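Local coordinates for protein endoglucanase E (Clostridium thermocellum, PDB 2WAO) that probably removes acetyl groups from plant cell-wall polysaccharides through its family 2 carbohydrate esterase domain and binds cello-oligosaccharides in the same region, at residues S286-L289 and K290-F293; D270-R273 and S274-E278; A159-T162 and A163-L166. All blocks are in the same frame, centred on the assembly; numbering follows the deposited sequence.

Contact 1: residues S286-L289 and K290-F293; sequences SGDL and KVYF
Asp288 reaches forward past Leu289 to take the backbone N-H of Lys290 on its carboxylate. Its CG stands opposite the backbone N (chi1 -162°), beside the carbonyl carbon, which swings the carboxylate toward that amide. The bond, Lys290 N to Asp288 OD1, is 3.1 Å long and somewhat bent, 145° at the hydrogen. It meets the anti side of the oxygen, 26° out of the carboxylate plane. The other oxygen, OD2, is salt-bridged to Arg248, so both ends of the group are engaged. Gly287, positive in phi, forms a Schellman motif at the end of the preceding helix. Asn284, on the last turn of that helix, donates through its side chain to the carbonyls of Asp288 and Val291 and bridges the bend. Van der Waals contact is slight: the Val291 CG2 methyl lies 3.7 Å from Asp288 OD2, the two side chains crossing at about a right angle. Leu289 O sits obliquely near the Tyr292 ring, 3.4 Å from CE1, while the ring's hydroxyl bonds to His255. Lys290 carries its amine away to Asp253 O. In this connection into edge strand 291-295, the Asp288 carboxylate is shared between a backbone amide and an arginine, which would probably favour its ionised form.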
loop_
_atom_site.group_PDB
_atom_site.type_symbol
_atom_site.label_atom_id
_atom_site.label_comp_id
_atom_site.label_asym_id
_atom_site.label_seq_id
_atom_site.Cartn_x
_atom_site.Cartn_y
_atom_site.Cartn_z
ATOM N N SER A 286 15.653 -10.632 22.441
ATOM C CA SER A 286 15.834 -9.339 23.143
ATOM C C SER A 286 14.611 -8.884 23.950
ATOM O O SER A 286 14.689 -7.860 24.647
ATOM C CB SER A 286 16.183 -8.232 22.155
ATOM O OG SER A 286 17.511 -8.428 21.656
ATOM N N GLY A 287 13.498 -9.575 23.754
ATOM C CA GLY A 287 12.326 -9.460 24.588
ATOM C C GLY A 287 11.035 -9.049 23.885
ATOM O O GLY A 287 10.014 -8.851 24.573
ATOM N N ASP A 288 11.101 -8.823 22.564
ATOM C CA ASP A 288 9.938 -8.405 21.782
ATOM C C ASP A 288 9.315 -9.632 21.133
ATOM O O ASP A 288 9.744 -10.067 20.038
ATOM C CB ASP A 288 10.316 -7.426 20.695
ATOM C CG ASP A 288 9.086 -6.638 20.146
ATOM O OD1 ASP A 288 7.920 -7.107 20.273
ATOM O OD2 ASP A 288 9.303 -5.533 19.587
ATOM N N LEU A 289 8.305 -10.161 21.796
ATOM C CA LEU A 289 7.596 -11.338 21.294
ATOM C C LEU A 289 6.518 -11.034 20.222
ATOM O O LEU A 289 5.911 -11.967 19.680
ATOM C CB LEU A 289 6.982 -12.127 22.463
ATOM C CG LEU A 289 7.971 -12.600 23.541
ATOM C CD1 LEU A 289 7.267 -13.518 24.561
ATOM C CD2 LEU A 289 9.201 -13.260 22.841
ATOM N N LYS A 290 6.279 -9.755 19.942
ATOM C CA LYS A 290 5.310 -9.350 18.919
ATOM C C LYS A 290 5.973 -8.925 17.601
ATOM O O LYS A 290 5.525 -7.997 16.951
ATOM C CB LYS A 290 4.398 -8.261 19.469
ATOM C CG LYS A 290 3.589 -8.777 20.675
ATOM C CD LYS A 290 3.012 -7.647 21.484
ATOM C CE LYS A 290 1.986 -6.909 20.667
ATOM N NZ LYS A 290 1.062 -6.082 21.553
ATOM N N VAL A 291 7.029 -9.647 17.213
ATOM C CA VAL A 291 7.692 -9.552 15.910
ATOM C C VAL A 291 7.684 -11.010 15.391
ATOM O O VAL A 291 8.103 -11.962 16.096
ATOM C CB VAL A 291 9.106 -9.058 15.991
ATOM C CG1 VAL A 291 9.656 -8.903 14.545
ATOM C CG2 VAL A 291 9.093 -7.709 16.611
ATOM N N TYR A 292 7.153 -11.160 14.190
ATOM C CA TYR A 292 6.906 -12.474 13.553
ATOM C C TYR A 292 7.485 -12.535 12.169
ATOM O O TYR A 292 7.690 -11.499 11.506
ATOM C CB TYR A 292 5.419 -12.740 13.423
ATOM C CG TYR A 292 4.631 -12.379 14.676
ATOM C CD1 TYR A 292 4.757 -13.134 15.856
ATOM C CD2 TYR A 292 3.770 -11.300 14.662
ATOM C CE1 TYR A 292 3.988 -12.798 17.024
ATOM C CE2 TYR A 292 3.006 -10.929 15.821
ATOM C CZ TYR A 292 3.159 -11.688 16.988
ATOM O OH TYR A 292 2.410 -11.321 18.083
ATOM N N PHE A 293 7.698 -13.765 11.722
ATOM C CA PHE A 293 8.150 -14.027 10.365
ATOM C C PHE A 293 7.075 -14.672 9.460
ATOM O O PHE A 293 6.333 -15.584 9.893
ATOM C CB PHE A 293 9.393 -14.928 10.387
ATOM C CG PHE A 293 9.919 -15.232 9.019
ATOM C CD1 PHE A 293 10.542 -14.230 8.261
ATOM C CD2 PHE A 293 9.780 -16.524 8.468
ATOM C CE1 PHE A 293 11.036 -14.472 6.991
ATOM C CE2 PHE A 293 10.269 -16.787 7.181
ATOM C CZ PHE A 293 10.894 -15.750 6.429
#

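Contact 2: residues D270-R273 and S274-E278; sequences DLCR and SYVTE
Tyr275 lays one face of its ring over the carbonyl oxygen of Leu271, one turn earlier on helix 266-285. Leu271 O stands 3.2 Å from Tyr275 CG, displaced toward the rim of the ring, and also accepts a hydrogen bond from Tyr275 N at 2.8 Å. Farther out the two side chains run side by side in the same direction, and Leu271 CD2 ends 3.5 Å from Tyr275 OH. Both have CG anti to the carbonyl carbon (chi1 -70° and -61°), which keeps the pair aligned. One residue further on, Cys272 SG touches Val276 CG2 at 4.0 Å. Arg273 O accepts from Thr277 N at 3.0 Å and lies 2.9 Å from Thr277 OG1. With chi1 at 56°, OG1 is folded back over the helix backbone, where its single proton may go to Arg273 O or to Ser274 O, a choice left undecided. This is the helix of a right-handed beta-alpha-beta unit, strand 255-260, helix 266-285 and strand 291-295, in the SGNH-type esterase domain. Its inner side is closed by other elements. Phe226 meets the Tyr275 ring at a steep angle and also touches Leu271 and Cys272, and Phe236 of helix 233-250 reaches Tyr275 and Val276. Arg273 was modelled in two conformers; in one of them NH1 is salt-bridged to Glu295, whereas NH2 comes implausibly close to Asp270 OD1, so that pairing is doubtful.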
loop_
_atom_site.group_PDB
_atom_site.type_symbol
_atom_site.label_atom_id
_atom_site.label_comp_id
_atom_site.label_asym_id
_atom_site.label_seq_id
_atom_site.Cartn_x
_atom_site.Cartn_y
_atom_site.Cartn_z
ATOM N N ASP A 270 17.639 -17.475 -0.448
ATOM C CA ASP A 270 18.133 -18.149 0.765
ATOM C C ASP A 270 18.756 -17.118 1.753
ATOM O O ASP A 270 18.539 -17.197 2.952
ATOM C CB ASP A 270 19.130 -19.281 0.444
ATOM C CG ASP A 270 18.491 -20.417 -0.322
ATOM O OD1 ASP A 270 17.240 -20.592 -0.238
ATOM O OD2 ASP A 270 19.247 -21.127 -1.072
ATOM N N LEU A 271 19.573 -16.199 1.245
ATOM C CA LEU A 271 20.247 -15.201 2.087
ATOM C C LEU A 271 19.209 -14.276 2.715
ATOM O O LEU A 271 19.255 -14.038 3.929
ATOM C CB LEU A 271 21.289 -14.395 1.298
ATOM C CG LEU A 271 22.585 -15.087 0.835
ATOM C CD1 LEU A 271 23.332 -14.214 -0.161
ATOM C CD2 LEU A 271 23.419 -15.441 2.068
ATOM N N CYS A 272 18.273 -13.761 1.915
ATOM C CA CYS A 272 17.218 -12.901 2.478
ATOM C C CYS A 272 16.428 -13.638 3.605
ATOM O O CYS A 272 16.219 -13.091 4.702
ATOM C CB CYS A 272 16.275 -12.378 1.385
ATOM S SG CYS A 272 15.344 -10.935 1.997
ATOM N N ARG A 273 16.024 -14.884 3.350
ATOM C CA ARG A 273 15.359 -15.668 4.371
ATOM C C ARG A 273 16.240 -15.818 5.613
ATOM O O ARG A 273 15.768 -15.615 6.719
ATOM C CB ARG A 273 14.943 -17.032 3.823
ATOM C CG ARG A 273 14.073 -17.873 4.792
ATOM C CD ARG A 273 13.506 -19.117 4.053
ATOM N NE ARG A 273 14.504 -19.761 3.225
ATOM C CZ ARG A 273 14.374 -20.114 1.948
ATOM N NH1 ARG A 273 13.241 -19.956 1.269
ATOM N NH2 ARG A 273 15.410 -20.669 1.361
ATOM N N SER A 274 17.505 -16.191 5.418
ATOM C CA SER A 274 18.412 -16.341 6.553
ATOM C C SER A 274 18.496 -15.020 7.361
ATOM O O SER A 274 18.404 -15.034 8.580
ATOM C CB SER A 274 19.814 -16.743 6.040
ATOM O OG SER A 274 20.694 -16.926 7.135
ATOM N N TYR A 275 18.681 -13.903 6.667
ATOM C CA TYR A 275 18.907 -12.608 7.355
ATOM C C TYR A 275 17.657 -12.101 8.098
ATOM O O TYR A 275 17.757 -11.725 9.282
ATOM C CB TYR A 275 19.421 -11.530 6.394
ATOM C CG TYR A 275 20.738 -11.815 5.720
ATOM C CD1 TYR A 275 21.526 -12.929 6.061
ATOM C CD2 TYR A 275 21.183 -10.973 4.704
ATOM C CE1 TYR A 275 22.734 -13.180 5.380
ATOM C CE2 TYR A 275 22.369 -11.227 4.021
ATOM C CZ TYR A 275 23.146 -12.312 4.401
ATOM O OH TYR A 275 24.323 -12.530 3.691
ATOM N N VAL A 276 16.490 -12.129 7.430
ATOM C CA VAL A 276 15.218 -11.671 8.036
ATOM C C VAL A 276 14.828 -12.602 9.202
ATOM O O VAL A 276 14.342 -12.123 10.232
ATOM C CB VAL A 276 14.105 -11.510 6.984
ATOM C CG1 VAL A 276 12.722 -11.102 7.617
ATOM C CG2 VAL A 276 14.556 -10.453 5.882
ATOM N N THR A 277 15.029 -13.929 9.078
ATOM C CA THR A 277 14.626 -14.761 10.214
ATOM C C THR A 277 15.598 -14.503 11.371
ATOM O O THR A 277 15.200 -14.606 12.532
ATOM C CB THR A 277 14.574 -16.287 9.881
ATOM O OG1 THR A 277 15.856 -16.679 9.381
ATOM C CG2 THR A 277 13.471 -16.616 8.844
ATOM N N GLU A 278 16.858 -14.168 11.066
ATOM C CA GLU A 278 17.821 -13.813 12.132
ATOM C C GLU A 278 17.336 -12.550 12.861
ATOM O O GLU A 278 17.349 -12.478 14.096
ATOM C CB GLU A 278 19.232 -13.634 11.569
ATOM C CG GLU A 278 20.274 -13.292 12.630
ATOM C CD GLU A 278 21.711 -13.400 12.091
ATOM O OE1 GLU A 278 22.075 -14.471 11.504
ATOM O OE2 GLU A 278 22.451 -12.380 12.238
#

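Contact 3: residues A159-T162 and A163-L166; sequences AAIT and ARNL. With FMT (formic acid), chain I.
Thr162 and Leu166 lie side by side on the inner flank of helix 158-165, one turn apart, in the SGNH-hydrolase alpha/beta domain. Thr162 CG2 packs 3.8 Å from Leu166 CD1, and Leu166 CG rests 3.4 Å from Thr162 O. That oxygen also accepts a hydrogen bond from Leu166 N, at a bent 144°, and strand 168-174 follows soon after. Thr162 OG1, anti to its carbonyl carbon (chi1 -67°), bonds back to Tyr158 O, which satisfies this buried hydroxyl within the helix itself. Around this tight side, Ala159 meets Phe127 and Met172, Ala163 meets Ala170, and Thr162 touches Ala320 and Thr324 of helix 313-331. The alanine side chains are small, which probably lets the helix lie close to the parallel sheet.

Arg164 and Asn165 form the solvent-exposed side, which holds a formic acid molecule, probably from the crystallisation liquor. Arg164 bends at chi3 (-62°) and folds back along the preceding turn, laying one face of its guanidinium over Ala160 O and Ile161 CA. Arg164 NH1 comes within 3.7 Å of Ala160 CB and bonds to Tyr155 O, while the Tyr155 ring makes a cation-pi contact with the arginine. The Ile161 side chain crosses it at a slant, Ile161 CG1 coming 3.5 Å from Arg164 NH2. Asn165 marks the boundary: it runs beside Ile161, with Asn165 CG 3.2 Å from Ile161 O, and its OD1 reaches back to the hydroxyl of Thr324 on helix 313-331. The formic acid molecule meets the NE/NH2 edge of the guanidinium close to its plane through two nearly straight hydrogen bonds, Arg164 NE to O2 and NH2 to O1, each 2.9 Å.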
loop_
_atom_site.group_PDB
_atom_site.type_symbol
_atom_site.label_atom_id
_atom_site.label_comp_id
_atom_site.label_asym_id
_atom_site.label_seq_id
_atom_site.Cartn_x
_atom_site.Cartn_y
_atom_site.Cartn_z
ATOM N N ALA A 159 -1.882 -6.609 0.103
ATOM C CA ALA A 159 -2.116 -5.757 1.251
ATOM C C ALA A 159 -3.584 -5.281 1.328
ATOM O O ALA A 159 -4.244 -5.369 2.389
ATOM C CB ALA A 159 -1.172 -4.576 1.207
ATOM N N ALA A 160 -4.126 -4.802 0.194
ATOM C CA ALA A 160 -5.509 -4.305 0.196
ATOM C C ALA A 160 -6.500 -5.443 0.398
ATOM O O ALA A 160 -7.527 -5.305 1.093
ATOM C CB ALA A 160 -5.823 -3.599 -1.108
ATOM N N ILE A 161 -6.178 -6.585 -0.190
ATOM C CA ILE A 161 -7.098 -7.709 -0.123
ATOM C C ILE A 161 -7.122 -8.233 1.358
ATOM O O ILE A 161 -8.217 -8.538 1.934
ATOM C CB ILE A 161 -6.611 -8.834 -1.064
ATOM C CG1 ILE A 161 -6.709 -8.421 -2.554
ATOM C CG2 ILE A 161 -7.436 -10.140 -0.779
ATOM C CD1 ILE A 161 -5.878 -9.370 -3.466
ATOM N N THR A 162 -5.932 -8.298 1.972
ATOM C CA THR A 162 -5.786 -8.729 3.405
ATOM C C THR A 162 -6.587 -7.757 4.315
ATOM O O THR A 162 -7.322 -8.179 5.201
ATOM C CB THR A 162 -4.271 -8.765 3.791
ATOM O OG1 THR A 162 -3.619 -9.818 3.050
ATOM C CG2 THR A 162 -4.068 -9.055 5.307
ATOM N N ALA A 163 -6.454 -6.457 4.069
ATOM C CA ALA A 163 -7.192 -5.484 4.857
ATOM C C ALA A 163 -8.710 -5.673 4.699
ATOM O O ALA A 163 -9.423 -5.648 5.707
ATOM C CB ALA A 163 -6.754 -4.038 4.544
ATOM N N ARG A 164 -9.190 -5.886 3.469
ATOM C CA ARG A 164 -10.632 -6.099 3.277
ATOM C C ARG A 164 -11.007 -7.421 3.973
ATOM O O ARG A 164 -12.051 -7.451 4.643
ATOM C CB ARG A 164 -11.022 -6.120 1.793
ATOM C CG ARG A 164 -10.997 -4.791 1.148
ATOM C CD ARG A 164 -11.645 -4.832 -0.234
ATOM N NE ARG A 164 -10.973 -5.718 -1.185
ATOM C CZ ARG A 164 -9.952 -5.355 -1.973
ATOM N NH1 ARG A 164 -9.412 -4.129 -1.893
ATOM N NH2 ARG A 164 -9.441 -6.236 -2.806
ATOM N N ASN A 165 -10.187 -8.464 3.859
ATOM C CA ASN A 165 -10.476 -9.772 4.508
ATOM C C ASN A 165 -10.693 -9.569 6.010
ATOM O O ASN A 165 -11.577 -10.194 6.603
ATOM C CB ASN A 165 -9.333 -10.813 4.358
ATOM C CG ASN A 165 -9.221 -11.431 2.953
ATOM O OD1 ASN A 165 -8.166 -12.033 2.597
ATOM N ND2 ASN A 165 -10.258 -11.285 2.158
ATOM N N LEU A 166 -9.890 -8.683 6.617
ATOM C CA LEU A 166 -9.907 -8.449 8.072
ATOM C C LEU A 166 -10.809 -7.327 8.552
ATOM O O LEU A 166 -10.854 -7.043 9.761
ATOM C CB LEU A 166 -8.482 -8.188 8.591
ATOM C CG LEU A 166 -7.470 -9.320 8.362
ATOM C CD1 LEU A 166 -6.049 -8.798 8.536
ATOM C CD2 LEU A 166 -7.704 -10.524 9.243
HETATM C C FMT I . -11.158 -9.188 -1.861
HETATM O O1 FMT I . -10.673 -8.901 -2.983
HETATM O O2 FMT I . -11.883 -8.444 -1.149
#

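Overall arrangement
From the N terminus the chain first passes contact 3, whose helix 158-165 leads into edge strand 168-174 and lies against helix 313-331. Over a hundred residues later, helix 266-285 carries contact 2, and contact 1 then spans the loop from this helix into strand 291-295, at the other edge of the same parallel sheet. The three are local and in series; none encloses or crosses another. Contacts 1 and 2 meet directly, with Phe293 CE2 3.6 Å from Thr277 CG2, joining strand to helix within one beta-alpha-beta unit. Contact 3 stands apart, its nearest atoms about 12 Å from contact 1 and about 17 Å from contact 2.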